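Side-chain contacts in deseasin MCP-01 (Pseudoalteromonas sp., PDB 3VV3), which degrades collagen as a bacterial serine protease of the subtilisin family, here as its calcium-binding catalytic domain: residues A[166-171]-A[282-287]; A[224-229]-A[307-312]. All coordinates share one frame; numbering follows the deposited sequence.

Both contacts belong to the seven-stranded parallel sheet at the heart of the subtilase fold. Contact 1 sets its central strand 166-171 against L284 of helix 269-284; contact 2 sets strand 222-228, next to the sheet's edge strand 247-250, against the 307-312 loop. Strand 195-199 separates the two strands in the sheet. Along the chain the segments alternate, 166-171, 224-229, 282-287, 307-312, so each contact brings a later part of the chain back onto an earlier strand. The contact centres lie about 22 Å apart, with nearest atoms about 8 Å apart. The later segments, one helical and one a loop, thus close on different strands of one sheet, tying the chain's last third to the core.

Contact 1: residues A[166-171]-A[282-287]; sequences LRVLNN and LVLSVN
L284 of helix 269-284 pushes its forked end against R167 and V168 of strand 166-171. The packed part lies around one methyl: CD1 of L284 is 3.8 Å from CG2 of V168 and also 3.8 Å from CB of R167. Leucine suits this place because its two branches can serve two different neighbours. Its CB already points at the strand, and CG, anti to the carbonyl carbon (chi1 -71°), lies beside the backbone N, a setting that brings the fork up to both strand residues. The beta-branched V168, well suited to a strand, has CG1 anti to its backbone N (chi1 180°) and CG2 anti to its carbonyl carbon, and the latter methyl meets the leucine.

The other branch has a single neighbour across the contact, on the more solvent-accessible side. CD2 of L284 lies 3.8 Å from NH1 of R167, approaching the guanidinium obliquely, while the two side chains cross at about a right angle. The methyl here meets a nitrogen instead of two carbons, and R167 and L284 are both partly exposed, whereas V168 is buried. Arginine fits such a border: CB gives apolar contact close to the strand, and the chain, bent at chi3 (55°), carries the charged group on to carbonyl oxygens. NE donates to D193 O and NH1 to L290 O, bonds that help fix the guanidinium beside the methyl.

In the fold, V168 also touches A280, one turn earlier on the same helix, and N170 meets A277, T273 and P274 farther back. L166 and L169 pack against helix 146-161, while backbone bonds join the strand to strands 45-50 and 195-199.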
ATOM      1  N   LEU A 166     -25.232   3.409 -13.781  1.00  6.09           N
ATOM      2  CA  LEU A 166     -24.073   3.498 -12.903  1.00  5.96           C
ATOM      3  C   LEU A 166     -24.435   4.291 -11.651  1.00  4.85           C
ATOM      4  O   LEU A 166     -24.611   5.510 -11.711  1.00  5.71           O
ATOM      5  CB  LEU A 166     -22.945   4.194 -13.672  1.00  5.28           C
ATOM      6  CG  LEU A 166     -21.542   4.276 -13.072  1.00  7.10           C
ATOM      7  CD1 LEU A 166     -20.603   4.782 -14.155  1.00  7.14           C
ATOM      8  CD2 LEU A 166     -21.501   5.212 -11.867  1.00  9.38           C
ATOM      9  N   ARG A 167     -24.556   3.601 -10.514  1.00  5.21           N
ATOM     10  CA  ARG A 167     -24.972   4.243  -9.272  1.00  5.57           C
ATOM     11  C   ARG A 167     -24.029   3.986  -8.106  1.00  4.52           C
ATOM     12  O   ARG A 167     -24.352   4.321  -6.966  1.00  6.10           O
ATOM     13  CB  ARG A 167     -26.396   3.814  -8.891  1.00  5.83           C
ATOM     14  CG  ARG A 167     -27.445   4.287  -9.905  1.00  6.35           C
ATOM     15  CD  ARG A 167     -28.843   4.121  -9.345  1.00  8.05           C
ATOM     16  NE  ARG A 167     -28.964   4.801  -8.061  1.00  6.47           N
ATOM     17  CZ  ARG A 167     -29.919   4.556  -7.170  1.00 10.58           C
ATOM     18  NH1 ARG A 167     -30.856   3.647  -7.422  1.00  7.76           N
ATOM     19  NH2 ARG A 167     -29.927   5.217  -6.022  1.00  7.35           N
ATOM     20  N   VAL A 168     -22.868   3.397  -8.392  1.00  4.52           N
ATOM     21  CA  VAL A 168     -21.885   3.103  -7.346  1.00  3.44           C
ATOM     22  C   VAL A 168     -20.487   3.441  -7.830  1.00  3.50           C
ATOM     23  O   VAL A 168     -20.088   3.032  -8.923  1.00  4.14           O
ATOM     24  CB  VAL A 168     -21.898   1.613  -6.930  1.00  5.30           C
ATOM     25  CG1 VAL A 168     -20.841   1.368  -5.837  1.00  3.76           C
ATOM     26  CG2 VAL A 168     -23.287   1.181  -6.449  1.00  7.48           C
ATOM     27  N   LEU A 169     -19.754   4.206  -7.024  1.00  3.75           N
ATOM     28  CA  LEU A 169     -18.350   4.492  -7.294  1.00  3.89           C
ATOM     29  C   LEU A 169     -17.489   3.944  -6.172  1.00  3.14           C
ATOM     30  O   LEU A 169     -17.787   4.140  -4.987  1.00  6.53           O
ATOM     31  CB  LEU A 169     -18.104   5.997  -7.415  1.00  5.00           C
ATOM     32  CG  LEU A 169     -18.778   6.661  -8.603  1.00  3.66           C
ATOM     33  CD1 LEU A 169     -18.543   8.168  -8.538  1.00  5.39           C
ATOM     34  CD2 LEU A 169     -18.230   6.057  -9.897  1.00  7.15           C
ATOM     35  N   ASN A 170     -16.420   3.259  -6.559  1.00  3.30           N
ATOM     36  CA  ASN A 170     -15.444   2.761  -5.606  1.00  4.56           C
ATOM     37  C   ASN A 170     -14.233   3.683  -5.557  1.00  4.69           C
ATOM     38  O   ASN A 170     -13.570   3.916  -6.579  1.00  4.53           O
ATOM     39  CB  ASN A 170     -15.006   1.353  -5.994  1.00  3.77           C
ATOM     40  CG  ASN A 170     -14.063   0.752  -4.984  1.00  4.00           C
ATOM     41  OD1 ASN A 170     -12.852   0.983  -5.021  1.00  9.54           O
ATOM     42  ND2 ASN A 170     -14.614  -0.002  -4.060  1.00  2.15           N
ATOM     43  N   ASN A 171     -13.947   4.212  -4.371  1.00  4.54           N
ATOM     44  CA  ASN A 171     -12.839   5.141  -4.194  1.00  5.98           C
ATOM     45  C   ASN A 171     -11.863   4.665  -3.132  1.00  4.42           C
ATOM     46  O   ASN A 171     -11.915   5.112  -1.981  1.00  6.46           O
ATOM     47  CB  ASN A 171     -13.377   6.532  -3.859  1.00  4.58           C
ATOM     48  CG  ASN A 171     -14.336   7.037  -4.915  1.00  6.52           C
ATOM     49  OD1 ASN A 171     -15.556   6.851  -4.812  1.00 10.75           O
ATOM     50  ND2 ASN A 171     -13.791   7.639  -5.957  1.00  3.58           N
ATOM     51  N   LEU A 282     -24.700  -5.403  -5.777  1.00  5.83           N
ATOM     52  CA  LEU A 282     -25.530  -6.602  -5.632  1.00  7.17           C
ATOM     53  C   LEU A 282     -26.946  -6.250  -5.173  1.00  7.60           C
ATOM     54  O   LEU A 282     -27.933  -6.788  -5.692  1.00  8.71           O
ATOM     55  CB  LEU A 282     -24.882  -7.617  -4.673  1.00  6.74           C
ATOM     56  CG  LEU A 282     -25.470  -9.035  -4.754  1.00  6.74           C
ATOM     57  CD1 LEU A 282     -25.345  -9.559  -6.181  1.00  7.39           C
ATOM     58  CD2 LEU A 282     -24.765  -9.976  -3.793  1.00  8.12           C
ATOM     59  N   VAL A 283     -27.047  -5.333  -4.218  1.00  6.67           N
ATOM     60  CA  VAL A 283     -28.343  -4.843  -3.755  1.00  5.83           C
ATOM     61  C   VAL A 283     -29.140  -4.243  -4.921  1.00  9.21           C
ATOM     62  O   VAL A 283     -30.335  -4.488  -5.060  1.00  8.34           O
ATOM     63  CB  VAL A 283     -28.185  -3.788  -2.635  1.00  6.79           C
ATOM     64  CG1 VAL A 283     -29.506  -3.077  -2.377  1.00  6.49           C
ATOM     65  CG2 VAL A 283     -27.655  -4.435  -1.344  1.00  6.12           C
ATOM     66  N   LEU A 284     -28.467  -3.465  -5.763  1.00  5.86           N
ATOM     67  CA  LEU A 284     -29.147  -2.798  -6.873  1.00  8.00           C
ATOM     68  C   LEU A 284     -29.555  -3.787  -7.963  1.00 10.06           C
ATOM     69  O   LEU A 284     -30.309  -3.436  -8.875  1.00 13.14           O
ATOM     70  CB  LEU A 284     -28.267  -1.692  -7.451  1.00  6.65           C
ATOM     71  CG  LEU A 284     -28.098  -0.452  -6.570  1.00  7.29           C
ATOM     72  CD1 LEU A 284     -26.986   0.448  -7.126  1.00  7.48           C
ATOM     73  CD2 LEU A 284     -29.409   0.311  -6.480  1.00  6.95           C
ATOM     74  N   SER A 285     -29.066  -5.022  -7.880  1.00  9.07           N
ATOM     75  CA  SER A 285     -29.522  -6.056  -8.817  1.00  9.06           C
ATOM     76  C   SER A 285     -30.840  -6.652  -8.328  1.00 12.54           C
ATOM     77  O   SER A 285     -31.542  -7.336  -9.082  1.00 13.93           O
ATOM     78  CB  SER A 285     -28.472  -7.158  -9.014  1.00  9.65           C
ATOM     79  OG  SER A 285     -28.446  -8.046  -7.902  1.00  8.18           O
ATOM     80  N   VAL A 286     -31.171  -6.383  -7.069  1.00  9.97           N
ATOM     81  CA  VAL A 286     -32.397  -6.894  -6.440  1.00 12.06           C
ATOM     82  C   VAL A 286     -33.473  -5.804  -6.307  1.00 17.48           C
ATOM     83  O   VAL A 286     -34.666  -6.053  -6.503  1.00 13.53           O
ATOM     84  CB  VAL A 286     -32.081  -7.517  -5.051  1.00 13.92           C
ATOM     85  CG1 VAL A 286     -33.354  -7.834  -4.285  1.00 18.51           C
ATOM     86  CG2 VAL A 286     -31.215  -8.774  -5.206  1.00 14.10           C
ATOM     87  N   ASN A 287     -33.046  -4.589  -5.976  1.00 13.20           N
ATOM     88  CA  ASN A 287     -33.977  -3.474  -5.803  1.00 13.42           C
ATOM     89  C   ASN A 287     -33.401  -2.171  -6.344  1.00 12.05           C
ATOM     90  O   ASN A 287     -32.735  -1.429  -5.622  1.00 12.01           O
ATOM     91  CB  ASN A 287     -34.381  -3.314  -4.330  1.00 13.60           C
ATOM     92  CG  ASN A 287     -35.494  -2.277  -4.129  1.00 15.41           C
ATOM     93  OD1 ASN A 287     -35.883  -1.573  -5.060  1.00 17.16           O
ATOM     94  ND2 ASN A 287     -36.008  -2.187  -2.907  1.00 16.24           N
TER

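Contact 2: residues A[224-229]-A[307-312]; sequences SIASTD and AALNGK
This is a small, buried apolar contact at the flank of the subtilase parallel sheet, where a single leucine from the loop between strands 304-305 and 317-318 rests on strand 222-228. L309 supplies the loop's side of it, and A226 and T228, two residues apart on the strand, supply the other. Both of these direct their CB toward the loop, whereas S227 between them turns away.

The small A226 offers only its CB, 4.3 Å from CD2 of L309, a looser touch than that at T228. A226 also packs on V245 and S238, which suits a small residue in close surroundings.

Bonds on both sides of L309 hold its backbone: its N donates to N306 OD1, and its O is bonded by T313 OG1 and by K312 N, the last at 3.0 Å. Residues 307-309 coil like a helix but lack its hydrogen-bond pattern. From L309 to K312 the chain then makes a type II beta turn, with G311, at phi 83°, in the third position, where glycine is common because it readily adopts a positive phi.

R318 of strand 317-318 touches both L309 and T228, and P250 of the sheet's edge strand touches T228. Threonine offers the loop its methyl rather than its hydroxyl: CG2 stands anti to the carbonyl carbon, the side chains cross at about a right angle, and CG2 of T228 comes to 3.7 Å from CD1 of L309.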
ATOM      1  N   SER A 224     -18.278   5.845   4.075  1.00  5.70           N
ATOM      2  CA  SER A 224     -16.875   5.731   4.483  1.00  6.57           C
ATOM      3  C   SER A 224     -16.641   4.431   5.216  1.00  5.69           C
ATOM      4  O   SER A 224     -17.348   4.125   6.181  1.00  7.56           O
ATOM      5  CB  SER A 224     -16.467   6.893   5.409  1.00 10.54           C
ATOM      6  OG  SER A 224     -16.567   8.128   4.740  1.00 23.59           O
ATOM      7  N   ILE A 225     -15.625   3.689   4.787  1.00  4.11           N
ATOM      8  CA  ILE A 225     -15.483   2.296   5.209  1.00  5.01           C
ATOM      9  C   ILE A 225     -14.189   2.004   5.977  1.00  6.42           C
ATOM     10  O   ILE A 225     -13.096   2.272   5.486  1.00  6.08           O
ATOM     11  CB  ILE A 225     -15.578   1.364   3.981  1.00  4.39           C
ATOM     12  CG1 ILE A 225     -16.902   1.610   3.235  1.00  4.31           C
ATOM     13  CG2 ILE A 225     -15.420  -0.091   4.395  1.00  6.38           C
ATOM     14  CD1 ILE A 225     -18.128   1.514   4.122  1.00  4.67           C
ATOM     15  N   ALA A 226     -14.330   1.459   7.187  1.00  5.35           N
ATOM     16  CA  ALA A 226     -13.189   0.958   7.952  1.00  4.34           C
ATOM     17  C   ALA A 226     -12.965  -0.500   7.588  1.00  6.02           C
ATOM     18  O   ALA A 226     -13.860  -1.160   7.037  1.00  5.52           O
ATOM     19  CB  ALA A 226     -13.441   1.104   9.461  1.00  4.92           C
ATOM     20  N   SER A 227     -11.783  -1.014   7.918  1.00  4.25           N
ATOM     21  CA  SER A 227     -11.420  -2.385   7.588  1.00  5.72           C
ATOM     22  C   SER A 227     -11.548  -3.321   8.790  1.00  6.29           C
ATOM     23  O   SER A 227     -11.221  -2.951   9.916  1.00  5.90           O
ATOM     24  CB  SER A 227      -9.982  -2.429   7.057  1.00  6.03           C
ATOM     25  OG  SER A 227      -9.565  -3.769   6.845  1.00  4.88           O
ATOM     26  N   THR A 228     -12.018  -4.538   8.528  1.00  6.27           N
ATOM     27  CA  THR A 228     -12.079  -5.597   9.539  1.00  4.92           C
ATOM     28  C   THR A 228     -11.252  -6.802   9.108  1.00  6.58           C
ATOM     29  O   THR A 228     -10.890  -6.942   7.929  1.00  4.65           O
ATOM     30  CB  THR A 228     -13.537  -6.040   9.809  1.00  6.78           C
ATOM     31  OG1 THR A 228     -14.119  -6.573   8.607  1.00  7.05           O
ATOM     32  CG2 THR A 228     -14.370  -4.863  10.286  1.00  7.85           C
ATOM     33  N   ASP A 229     -10.959  -7.686  10.063  1.00  6.43           N
ATOM     34  CA  ASP A 229     -10.133  -8.852   9.792  1.00  6.79           C
ATOM     35  C   ASP A 229     -10.883 -10.175   9.979  1.00  6.63           C
ATOM     36  O   ASP A 229     -12.095 -10.199  10.229  1.00  7.63           O
ATOM     37  CB  ASP A 229      -8.837  -8.829  10.628  1.00  6.74           C
ATOM     38  CG  ASP A 229      -9.088  -8.994  12.128  1.00 10.88           C
ATOM     39  OD1 ASP A 229     -10.145  -9.534  12.523  1.00  9.60           O
ATOM     40  OD2 ASP A 229      -8.209  -8.578  12.919  1.00 11.49           O
ATOM     41  N   ALA A 307     -18.539  -5.573  17.919  1.00 11.08           N
ATOM     42  CA  ALA A 307     -18.028  -4.997  19.161  1.00 17.26           C
ATOM     43  C   ALA A 307     -16.896  -3.992  18.923  1.00 12.39           C
ATOM     44  O   ALA A 307     -16.835  -2.948  19.577  1.00 13.05           O
ATOM     45  CB  ALA A 307     -17.572  -6.103  20.113  1.00 15.54           C
ATOM     46  N   ALA A 308     -16.000  -4.314  17.992  1.00 10.18           N
ATOM     47  CA  ALA A 308     -14.851  -3.456  17.711  1.00  9.64           C
ATOM     48  C   ALA A 308     -15.243  -2.146  17.024  1.00 11.47           C
ATOM     49  O   ALA A 308     -14.635  -1.098  17.266  1.00 13.72           O
ATOM     50  CB  ALA A 308     -13.821  -4.208  16.869  1.00  9.81           C
ATOM     51  N   LEU A 309     -16.257  -2.204  16.169  1.00  9.28           N
ATOM     52  CA  LEU A 309     -16.681  -1.023  15.413  1.00  9.77           C
ATOM     53  C   LEU A 309     -17.676  -0.161  16.189  1.00  8.63           C
ATOM     54  O   LEU A 309     -17.890   1.006  15.865  1.00  8.19           O
ATOM     55  CB  LEU A 309     -17.269  -1.435  14.060  1.00  9.83           C
ATOM     56  CG  LEU A 309     -16.285  -2.183  13.150  1.00  8.08           C
ATOM     57  CD1 LEU A 309     -17.025  -2.857  12.009  1.00  8.70           C
ATOM     58  CD2 LEU A 309     -15.200  -1.255  12.623  1.00 10.32           C
ATOM     59  N   ASN A 310     -18.274  -0.740  17.224  1.00 11.16           N
ATOM     60  CA  ASN A 310     -19.205  -0.003  18.068  1.00 12.26           C
ATOM     61  C   ASN A 310     -18.527   1.165  18.773  1.00 12.11           C
ATOM     62  O   ASN A 310     -17.522   0.986  19.461  1.00 14.76           O
ATOM     63  CB  ASN A 310     -19.840  -0.936  19.100  1.00 14.07           C
ATOM     64  CG  ASN A 310     -20.830  -0.218  20.002  1.00 19.79           C
ATOM     65  OD1 ASN A 310     -20.512   0.143  21.134  1.00 26.84           O
ATOM     66  ND2 ASN A 310     -22.030   0.005  19.493  1.00 19.90           N
ATOM     67  N   GLY A 311     -19.084   2.359  18.604  1.00 10.62           N
ATOM     68  CA  GLY A 311     -18.526   3.553  19.210  1.00 11.07           C
ATOM     69  C   GLY A 311     -17.388   4.142  18.395  1.00 13.16           C
ATOM     70  O   GLY A 311     -16.859   5.205  18.727  1.00 13.64           O
ATOM     71  N   LYS A 312     -17.012   3.457  17.319  1.00  8.09           N
ATOM     72  CA  LYS A 312     -15.921   3.930  16.471  1.00  8.82           C
ATOM     73  C   LYS A 312     -16.376   4.196  15.030  1.00  8.64           C
ATOM     74  O   LYS A 312     -15.569   4.544  14.174  1.00  8.96           O
ATOM     75  CB  LYS A 312     -14.763   2.932  16.485  1.00 10.58           C
ATOM     76  CG  LYS A 312     -14.148   2.741  17.869  1.00 12.98           C
ATOM     77  CD  LYS A 312     -13.095   1.658  17.835  1.00 17.32           C
ATOM     78  CE  LYS A 312     -12.503   1.420  19.223  1.00 29.65           C
ATOM     79  NZ  LYS A 312     -11.707   2.585  19.683  1.00 39.32           N
TER